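Local coordinates for leucine aminopeptidase 1 (Caenorhabditis elegans, PDB 2HC9), which cleaves amino-terminal residues, preferably leucine, from peptides as a zinc-dependent M17 aminopeptidase and probably serves as a digestive enzyme, at residues Q3-N8 and F162-S167; S57-S62 and L74-D79; P241-H246 and F294-H299. The protein carries 1 engineered substitution. All coordinates share one frame; numbering follows the deposited sequence. Where two conformers were deposited one is given.

Contact 1 of 3, residues Q3-N8 and F162-S167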
loop_
_atom_site.group_PDB
_atom_site.type_symbol
_atom_site.label_atom_id
_atom_site.label_comp_id
_atom_site.label_asym_id
_atom_site.label_seq_id
_atom_site.Cartn_x
_atom_site.Cartn_y
_atom_site.Cartn_z
ATOM N N GLN A 3 -27.216 27.682 27.424
ATOM C CA GLN A 3 -28.474 27.044 27.772
ATOM C C GLN A 3 -29.467 27.153 26.627
ATOM O O GLN A 3 -29.579 28.202 25.977
ATOM C CB GLN A 3 -29.074 27.690 29.023
ATOM C CG GLN A 3 -28.138 27.691 30.215
ATOM C CD GLN A 3 -27.975 26.320 30.807
ATOM O OE1 GLN A 3 -28.953 25.682 31.182
ATOM N NE2 GLN A 3 -26.734 25.849 30.887
ATOM N N VAL A 4 -30.207 26.069 26.406
ATOM C CA VAL A 4 -31.176 26.007 25.316
ATOM C C VAL A 4 -32.567 25.755 25.889
ATOM O O VAL A 4 -32.793 24.776 26.579
ATOM C CB VAL A 4 -30.805 24.915 24.267
ATOM C CG1 VAL A 4 -31.922 24.769 23.235
ATOM C CG2 VAL A 4 -29.510 25.261 23.575
ATOM N N LEU A 5 -33.489 26.675 25.630
ATOM C CA LEU A 5 -34.872 26.513 26.083
ATOM C C LEU A 5 -35.747 26.532 24.850
ATOM O O LEU A 5 -35.560 27.374 23.964
ATOM C CB LEU A 5 -35.290 27.703 26.984
ATOM C CG LEU A 5 -36.752 27.650 27.469
ATOM C CD1 LEU A 5 -36.950 26.473 28.443
ATOM C CD2 LEU A 5 -37.131 28.979 28.162
ATOM N N VAL A 6 -36.687 25.605 24.794
ATOM C CA VAL A 6 -37.652 25.556 23.720
ATOM C C VAL A 6 -38.979 26.087 24.284
ATOM O O VAL A 6 -39.437 25.630 25.344
ATOM C CB VAL A 6 -37.849 24.106 23.182
ATOM C CG1 VAL A 6 -38.871 24.097 22.030
ATOM C CG2 VAL A 6 -36.503 23.512 22.725
ATOM N N ARG A 7 -39.571 27.053 23.584
ATOM C CA ARG A 7 -40.852 27.635 24.027
ATOM C C ARG A 7 -41.939 27.486 22.988
ATOM O O ARG A 7 -41.691 27.448 21.777
ATOM C CB ARG A 7 -40.686 29.125 24.359
ATOM C CG ARG A 7 -39.657 29.396 25.465
ATOM C CD ARG A 7 -39.558 30.872 25.872
ATOM N NE ARG A 7 -39.123 31.750 24.790
ATOM C CZ ARG A 7 -38.674 32.992 24.987
ATOM N NH1 ARG A 7 -38.609 33.482 26.224
ATOM N NH2 ARG A 7 -38.326 33.755 23.962
ATOM N N ASN A 8 -43.167 27.455 23.490
ATOM C CA ASN A 8 -44.352 27.324 22.673
ATOM C C ASN A 8 -44.822 28.733 22.322
ATOM O O ASN A 8 -45.535 29.345 23.110
ATOM C CB ASN A 8 -45.391 26.604 23.535
ATOM C CG ASN A 8 -46.690 26.338 22.814
ATOM O OD1 ASN A 8 -46.792 26.444 21.580
ATOM N ND2 ASN A 8 -47.710 25.966 23.597
ATOM N N PHE A 162 -40.656 18.714 26.970
ATOM C CA PHE A 162 -40.006 17.548 26.364
ATOM C C PHE A 162 -38.932 17.975 25.345
ATOM O O PHE A 162 -37.852 17.404 25.319
ATOM C CB PHE A 162 -41.012 16.581 25.701
ATOM C CG PHE A 162 -40.326 15.612 24.782
ATOM C CD1 PHE A 162 -39.562 14.563 25.315
ATOM C CD2 PHE A 162 -40.308 15.837 23.412
ATOM C CE1 PHE A 162 -38.848 13.701 24.453
ATOM C CE2 PHE A 162 -39.595 14.996 22.564
ATOM C CZ PHE A 162 -38.862 13.954 23.084
ATOM N N LEU A 163 -39.241 18.952 24.493
ATOM C CA LEU A 163 -38.298 19.387 23.453
ATOM C C LEU A 163 -37.044 20.027 24.064
ATOM O O LEU A 163 -35.947 19.888 23.541
ATOM C CB LEU A 163 -38.995 20.359 22.487
ATOM C CG LEU A 163 -40.076 19.705 21.601
ATOM C CD1 LEU A 163 -40.947 20.800 20.930
ATOM C CD2 LEU A 163 -39.452 18.798 20.524
ATOM N N THR A 164 -37.208 20.730 25.185
ATOM C CA THR A 164 -36.051 21.238 25.917
ATOM C C THR A 164 -35.190 20.084 26.457
ATOM O O THR A 164 -33.957 20.132 26.392
ATOM C CB THR A 164 -36.537 22.150 27.077
ATOM O OG1 THR A 164 -37.301 23.223 26.510
ATOM C CG2 THR A 164 -35.373 22.719 27.878
ATOM N N ASP A 165 -35.850 19.063 27.012
ATOM C CA ASP A 165 -35.152 17.875 27.504
ATOM C C ASP A 165 -34.502 17.106 26.358
ATOM O O ASP A 165 -33.394 16.573 26.511
ATOM C CB ASP A 165 -36.125 16.961 28.225
ATOM C CG ASP A 165 -36.490 17.468 29.621
ATOM O OD1 ASP A 165 -35.709 18.241 30.208
ATOM O OD2 ASP A 165 -37.550 17.069 30.123
ATOM N N LEU A 166 -35.191 17.031 25.226
ATOM C CA LEU A 166 -34.602 16.364 24.064
ATOM C C LEU A 166 -33.372 17.130 23.563
ATOM O O LEU A 166 -32.331 16.524 23.275
ATOM C CB LEU A 166 -35.628 16.239 22.935
ATOM C CG LEU A 166 -35.058 15.633 21.636
ATOM C CD1 LEU A 166 -34.602 14.182 21.884
ATOM C CD2 LEU A 166 -36.115 15.717 20.531
ATOM N N SER A 167 -33.486 18.454 23.477
ATOM C CA SER A 167 -32.335 19.286 23.131
ATOM C C SER A 167 -31.149 19.006 24.042
ATOM O O SER A 167 -30.016 18.913 23.577
ATOM C CB SER A 167 -32.687 20.777 23.188
ATOM O OG SER A 167 -33.665 21.110 22.215
HETATM O O HOH W 1 -32.043 22.129 26.545
#
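V6 and T164 lie at the middle of this contact, their CA atoms 5.1 Å apart, and with V4, S167 and L163 they account for most of its buried surface. The backbone N of V6 donates to T164 OG1 at 3.0 Å with an N-H...O angle of 159°, which ties the strand to the side of the helix. A chi1 of -59° turns T164 OG1 to V6 N and sets CG2 3.5 Å from V4 O. OG1 is also hydrogen-bonded to A160 O one turn earlier, so the hydroxyl serves helix and strand together. A water then donates to both V4 O and T164 O, each at 2.8 Å, and bridges the two backbones. V6 splits its methyls: CG1 packs on L163 CB at 3.8 Å, while CG2 meets S167 OG and L163 O. That S167 hydroxyl is turned back to L163 O, which receives S167 OG and S167 N from opposite faces of its carbonyl plane. V124 of helix 120-128 also touches V6 and S167. The segment axes approach to 7.0 Å at 155°, nearly antiparallel, as in the alpha/beta layering of a macro-like N-terminal domain, here with helix 157-178 against edge strand 3-8.

Contact 2 of 3, residues S57-S62 and L74-D79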
loop_
_atom_site.group_PDB
_atom_site.type_symbol
_atom_site.label_atom_id
_atom_site.label_comp_id
_atom_site.label_asym_id
_atom_site.label_seq_id
_atom_site.Cartn_x
_atom_site.Cartn_y
_atom_site.Cartn_z
ATOM N N SER A 57 -40.268 36.172 -1.947
ATOM C CA SER A 57 -40.387 35.980 -3.411
ATOM C C SER A 57 -39.062 35.644 -4.106
ATOM O O SER A 57 -39.018 34.733 -4.919
ATOM C CB SER A 57 -41.007 37.200 -4.100
ATOM O OG SER A 57 -42.203 37.619 -3.459
ATOM N N ARG A 58 -37.991 36.372 -3.782
ATOM C CA ARG A 58 -36.706 36.215 -4.486
ATOM C C ARG A 58 -35.936 34.964 -4.086
ATOM O O ARG A 58 -35.270 34.366 -4.923
ATOM C CB ARG A 58 -35.800 37.412 -4.253
ATOM C CG ARG A 58 -36.340 38.722 -4.752
ATOM C CD ARG A 58 -35.831 39.027 -6.132
ATOM N NE ARG A 58 -34.396 38.804 -6.331
ATOM C CZ ARG A 58 -33.851 38.699 -7.540
ATOM N NH1 ARG A 58 -34.635 38.782 -8.612
ATOM N NH2 ARG A 58 -32.550 38.506 -7.691
ATOM N N ILE A 59 -35.970 34.587 -2.809
ATOM C CA ILE A 59 -35.052 33.545 -2.349
ATOM C C ILE A 59 -35.458 32.200 -2.940
ATOM O O ILE A 59 -36.646 31.981 -3.221
ATOM C CB ILE A 59 -34.914 33.472 -0.803
ATOM C CG1 ILE A 59 -36.243 33.106 -0.152
ATOM C CG2 ILE A 59 -34.302 34.769 -0.238
ATOM C CD1 ILE A 59 -36.287 33.447 1.295
ATOM N N PRO A 60 -34.474 31.327 -3.198
ATOM C CA PRO A 60 -34.738 30.061 -3.889
ATOM C C PRO A 60 -35.590 29.073 -3.087
ATOM O O PRO A 60 -36.212 29.449 -2.087
ATOM C CB PRO A 60 -33.330 29.497 -4.122
ATOM C CG PRO A 60 -32.485 30.133 -3.081
ATOM C CD PRO A 60 -33.036 31.501 -2.911
ATOM N N ALA A 61 -35.617 27.817 -3.528
ATOM C CA ALA A 61 -36.389 26.777 -2.851
ATOM C C ALA A 61 -35.831 26.433 -1.467
ATOM O O ALA A 61 -36.548 25.868 -0.641
ATOM C CB ALA A 61 -36.473 25.522 -3.725
ATOM N N SER A 62 -34.555 26.753 -1.233
ATOM C CA SER A 62 -33.883 26.475 0.049
ATOM C C SER A 62 -32.523 27.193 0.151
ATOM O O SER A 62 -31.976 27.631 -0.868
ATOM C CB SER A 62 -33.667 24.979 0.239
ATOM O OG SER A 62 -32.590 24.528 -0.555
ATOM N N LEU A 74 -31.942 34.189 7.795
ATOM C CA LEU A 74 -33.124 33.376 7.482
ATOM C C LEU A 74 -32.640 32.057 6.856
ATOM O O LEU A 74 -31.861 32.063 5.909
ATOM C CB LEU A 74 -34.013 34.110 6.469
ATOM C CG LEU A 74 -35.212 33.360 5.859
ATOM C CD1 LEU A 74 -36.291 33.109 6.898
ATOM C CD2 LEU A 74 -35.816 34.138 4.713
ATOM N N ILE A 75 -33.129 30.947 7.388
ATOM C CA ILE A 75 -32.858 29.623 6.835
ATOM C C ILE A 75 -34.143 29.084 6.194
ATOM O O ILE A 75 -35.154 28.879 6.870
ATOM C CB ILE A 75 -32.322 28.649 7.922
ATOM C CG1 ILE A 75 -30.921 29.093 8.373
ATOM C CG2 ILE A 75 -32.298 27.185 7.391
ATOM C CD1 ILE A 75 -30.362 28.231 9.551
ATOM N N THR A 76 -34.089 28.887 4.879
ATOM C CA THR A 76 -35.187 28.284 4.153
ATOM C C THR A 76 -34.946 26.781 3.978
ATOM O O THR A 76 -33.915 26.360 3.441
ATOM C CB THR A 76 -35.401 28.986 2.788
ATOM O OG1 THR A 76 -35.625 30.390 3.008
ATOM C CG2 THR A 76 -36.597 28.389 2.051
ATOM N N VAL A 77 -35.911 25.994 4.429
ATOM C CA VAL A 77 -35.860 24.536 4.369
ATOM C C VAL A 77 -36.660 24.110 3.132
ATOM O O VAL A 77 -37.744 24.635 2.892
ATOM C CB VAL A 77 -36.537 23.939 5.653
ATOM C CG1 VAL A 77 -36.507 22.387 5.658
ATOM C CG2 VAL A 77 -35.838 24.478 6.900
ATOM N N PRO A 78 -36.144 23.142 2.349
ATOM C CA PRO A 78 -36.940 22.702 1.194
ATOM C C PRO A 78 -38.238 22.005 1.585
ATOM O O PRO A 78 -38.325 21.359 2.643
ATOM C CB PRO A 78 -36.006 21.761 0.427
ATOM C CG PRO A 78 -34.873 21.454 1.323
ATOM C CD PRO A 78 -34.852 22.435 2.468
ATOM N N ASP A 79 -39.246 22.157 0.730
ATOM C CA ASP A 79 -40.515 21.478 0.905
ATOM C C ASP A 79 -40.508 20.042 0.369
ATOM O O ASP A 79 -41.068 19.142 0.993
ATOM C CB ASP A 79 -41.617 22.283 0.233
ATOM C CG ASP A 79 -42.083 23.435 1.100
ATOM O OD1 ASP A 79 -42.716 23.183 2.142
ATOM O OD2 ASP A 79 -41.804 24.578 0.731
HETATM O O HOH W 2 -38.757 24.390 -1.257
#
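I59, the first residue to leave helical angles after helix 49-58, faces L74 and T76 of strand 72-77, so the contact joins a helix exit to a strand of the mixed sheet in the M17 N-terminal domain. Followed outward from CB, I59 has CG2 anti to its carbonyl carbon and CG1 between backbone N and carbonyl carbon (chi1 63°). The extended chi2 of -161° then carries CD1, at the end of the CG1 branch, to the strand, where it touches L74 CD2 at 3.5 Å and, in one of the two conformers of T76, OG1 of that residue at 3.6 Å. The side chains of I59 and L74 cross at about a right angle and meet through their terminal methyls, CD1 on CD2. I59 also packs on Y69 of the second subunit, which places this corner beside a subunit interface. Farther along, T76 CG2 in the same conformer lies 3.7 Å from A61 O, and S62 CA makes a CA-H...O contact with T76 O at 3.4 Å, its 120° angle at H far from straight. S62 CB rests against the P78 ring, nearest to CD at 3.6 Å. At the end of the contact one water donates to A61 O at 2.7 Å and accepts from D79 N at 3.0 Å.

Contact 3 of 3, residues P241-H246 and F294-H299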
loop_
_atom_site.group_PDB
_atom_site.type_symbol
_atom_site.label_atom_id
_atom_site.label_comp_id
_atom_site.label_asym_id
_atom_site.label_seq_id
_atom_site.Cartn_x
_atom_site.Cartn_y
_atom_site.Cartn_z
ATOM N N PRO A 241 -43.724 -2.284 37.625
ATOM C CA PRO A 241 -44.455 -3.508 37.967
ATOM C C PRO A 241 -45.653 -3.652 37.051
ATOM O O PRO A 241 -46.359 -2.670 36.804
ATOM C CB PRO A 241 -44.917 -3.245 39.408
ATOM C CG PRO A 241 -43.830 -2.358 39.965
ATOM C CD PRO A 241 -43.494 -1.432 38.811
ATOM N N GLY A 242 -45.831 -4.850 36.509
ATOM C CA GLY A 242 -46.964 -5.137 35.635
ATOM C C GLY A 242 -46.896 -4.574 34.224
ATOM O O GLY A 242 -47.863 -4.662 33.482
ATOM N N SER A 243 -45.764 -3.995 33.823
ATOM C CA SER A 243 -45.712 -3.384 32.489
ATOM C C SER A 243 -45.830 -4.503 31.452
ATOM O O SER A 243 -45.406 -5.635 31.691
ATOM C CB SER A 243 -44.401 -2.611 32.296
ATOM O OG SER A 243 -43.284 -3.492 32.336
ATOM N N THR A 244 -46.416 -4.194 30.304
ATOM C CA THR A 244 -46.535 -5.204 29.258
ATOM C C THR A 244 -45.222 -5.389 28.494
ATOM O O THR A 244 -44.900 -6.505 28.082
ATOM C CB THR A 244 -47.697 -4.897 28.305
ATOM O OG1 THR A 244 -47.472 -3.649 27.657
ATOM C CG2 THR A 244 -48.968 -4.763 29.082
ATOM N N GLU A 245 -44.477 -4.297 28.319
ATOM C CA GLU A 245 -43.152 -4.338 27.654
ATOM C C GLU A 245 -41.969 -4.302 28.618
ATOM O O GLU A 245 -42.050 -3.772 29.737
ATOM C CB GLU A 245 -42.999 -3.191 26.643
ATOM C CG GLU A 245 -44.143 -3.058 25.621
ATOM C CD GLU A 245 -44.362 -4.295 24.747
ATOM O OE1 GLU A 245 -43.430 -5.116 24.588
ATOM O OE2 GLU A 245 -45.489 -4.439 24.212
ATOM N N HIS A 246 -40.848 -4.853 28.163
ATOM C CA HIS A 246 -39.631 -4.901 28.948
ATOM C C HIS A 246 -38.520 -4.649 27.939
ATOM O O HIS A 246 -38.174 -5.539 27.160
ATOM C CB HIS A 246 -39.483 -6.289 29.604
ATOM C CG HIS A 246 -40.487 -6.518 30.685
ATOM N ND1 HIS A 246 -41.770 -6.941 30.416
ATOM C CD2 HIS A 246 -40.432 -6.290 32.015
ATOM C CE1 HIS A 246 -42.452 -7.005 31.544
ATOM N NE2 HIS A 246 -41.666 -6.615 32.529
ATOM N N PHE A 294 -42.377 7.469 31.591
ATOM C CA PHE A 294 -42.294 6.278 30.744
ATOM C C PHE A 294 -42.956 5.065 31.418
ATOM O O PHE A 294 -42.577 4.652 32.529
ATOM C CB PHE A 294 -40.838 5.935 30.413
ATOM C CG PHE A 294 -40.691 4.959 29.263
ATOM C CD1 PHE A 294 -40.779 5.406 27.936
ATOM C CD2 PHE A 294 -40.423 3.609 29.505
ATOM C CE1 PHE A 294 -40.634 4.505 26.857
ATOM C CE2 PHE A 294 -40.275 2.709 28.440
ATOM C CZ PHE A 294 -40.385 3.162 27.118
ATOM N N SER A 295 -43.934 4.501 30.727
ATOM C CA SER A 295 -44.924 3.636 31.359
ATOM C C SER A 295 -44.511 2.154 31.336
ATOM O O SER A 295 -45.182 1.317 31.942
ATOM C CB SER A 295 -46.278 3.797 30.670
ATOM O OG SER A 295 -46.235 3.257 29.360
ATOM N N GLN A 296 -43.439 1.831 30.609
ATOM C CA GLN A 296 -42.992 0.439 30.490
ATOM C C GLN A 296 -41.669 0.235 31.196
ATOM O O GLN A 296 -41.005 1.185 31.572
ATOM C CB GLN A 296 -42.890 0.036 29.020
ATOM C CG GLN A 296 -44.154 0.293 28.245
ATOM C CD GLN A 296 -45.321 -0.531 28.761
ATOM O OE1 GLN A 296 -45.192 -1.740 28.987
ATOM N NE2 GLN A 296 -46.461 0.130 28.990
ATOM N N THR A 297 -41.291 -1.017 31.408
ATOM C CA THR A 297 -40.029 -1.269 32.045
ATOM C C THR A 297 -38.948 -1.009 30.993
ATOM O O THR A 297 -39.086 -1.427 29.830
ATOM C CB THR A 297 -39.956 -2.722 32.559
ATOM O OG1 THR A 297 -40.858 -2.866 33.673
ATOM C CG2 THR A 297 -38.533 -3.075 33.005
ATOM N N LEU A 298 -37.896 -0.302 31.405
ATOM C CA LEU A 298 -36.872 0.184 30.466
ATOM C C LEU A 298 -35.520 0.054 31.139
ATOM O O LEU A 298 -35.374 0.410 32.317
ATOM C CB LEU A 298 -37.116 1.653 30.081
ATOM C CG LEU A 298 -36.159 2.254 29.039
ATOM C CD1 LEU A 298 -36.305 1.525 27.675
ATOM C CD2 LEU A 298 -36.383 3.785 28.888
ATOM N N HIS A 299 -34.526 -0.433 30.385
ATOM C CA HIS A 299 -33.162 -0.568 30.922
ATOM C C HIS A 299 -32.168 0.067 29.934
ATOM O O HIS A 299 -32.300 -0.107 28.719
ATOM C CB HIS A 299 -32.773 -2.040 31.107
ATOM C CG HIS A 299 -33.796 -2.874 31.830
ATOM N ND1 HIS A 299 -33.812 -3.006 33.205
ATOM C CD2 HIS A 299 -34.807 -3.648 31.365
ATOM C CE1 HIS A 299 -34.796 -3.821 33.555
ATOM N NE2 HIS A 299 -35.420 -4.220 32.457
HETATM O O HOH W 3 -48.305 -1.840 30.514
#
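Q296 reaches across to E245 just before H246 and T297 form a parallel beta bridge, their CA atoms 4.8 Å apart, at the start of neighbouring strands 246-254 and 297-307 in the catalytic domain's mixed sheet. The tight part is polar. Bent at chi2 (-63°), the Q296 chain brings OE1 to E245 N at 2.7 Å, with an N-H...O angle of 168° and the donor tilted 20° from the amide's carbonyl plane. Alongside, S243 OG and T297 OG1 are hydrogen-bonded at 2.8 Å, and S243 OG donates to E245 O at 2.9 Å within the loop. T297 OG1 also bonds V240 N, earlier in the same loop. With an alanine at Q296, E245 N would probably lose its acceptor and the loop before the bridge would be less firmly fixed. The bridge itself is looser: T297 N to E245 O is a weak bond of 3.3 Å, and the H246 ring approaches T297 CB obliquely through CD2. On the solvent side, exposed T244 shares a water with Q296. This water accepts from T244 N at 3.0 Å and from Q296 NE2 at 3.1 Å, while NE2 also donates to S295 OG.

All three contacts are partly buried and lie away from the annotated sites. Contact 1 is innermost, its centre about 17 Å from that of the chain; contact 3 follows at about 22 Å, and contact 2 is outermost at about 28 Å, beside another subunit. Contacts 1 and 2 reach the same N-terminal sheet, one at its edge strand 3-8, the other at strand 72-77, next to the opposite outermost strand 63-66. Contact 3 belongs to the catalytic domain's sheet. The chemistry follows place: contact 1 mixes methyl packing with one direct hydrogen bond, contact 2 relies on methyl and CA-H...O contacts, and contact 3 uses amide and hydroxyl groups to join two strand starts. A bridging water occurs in each.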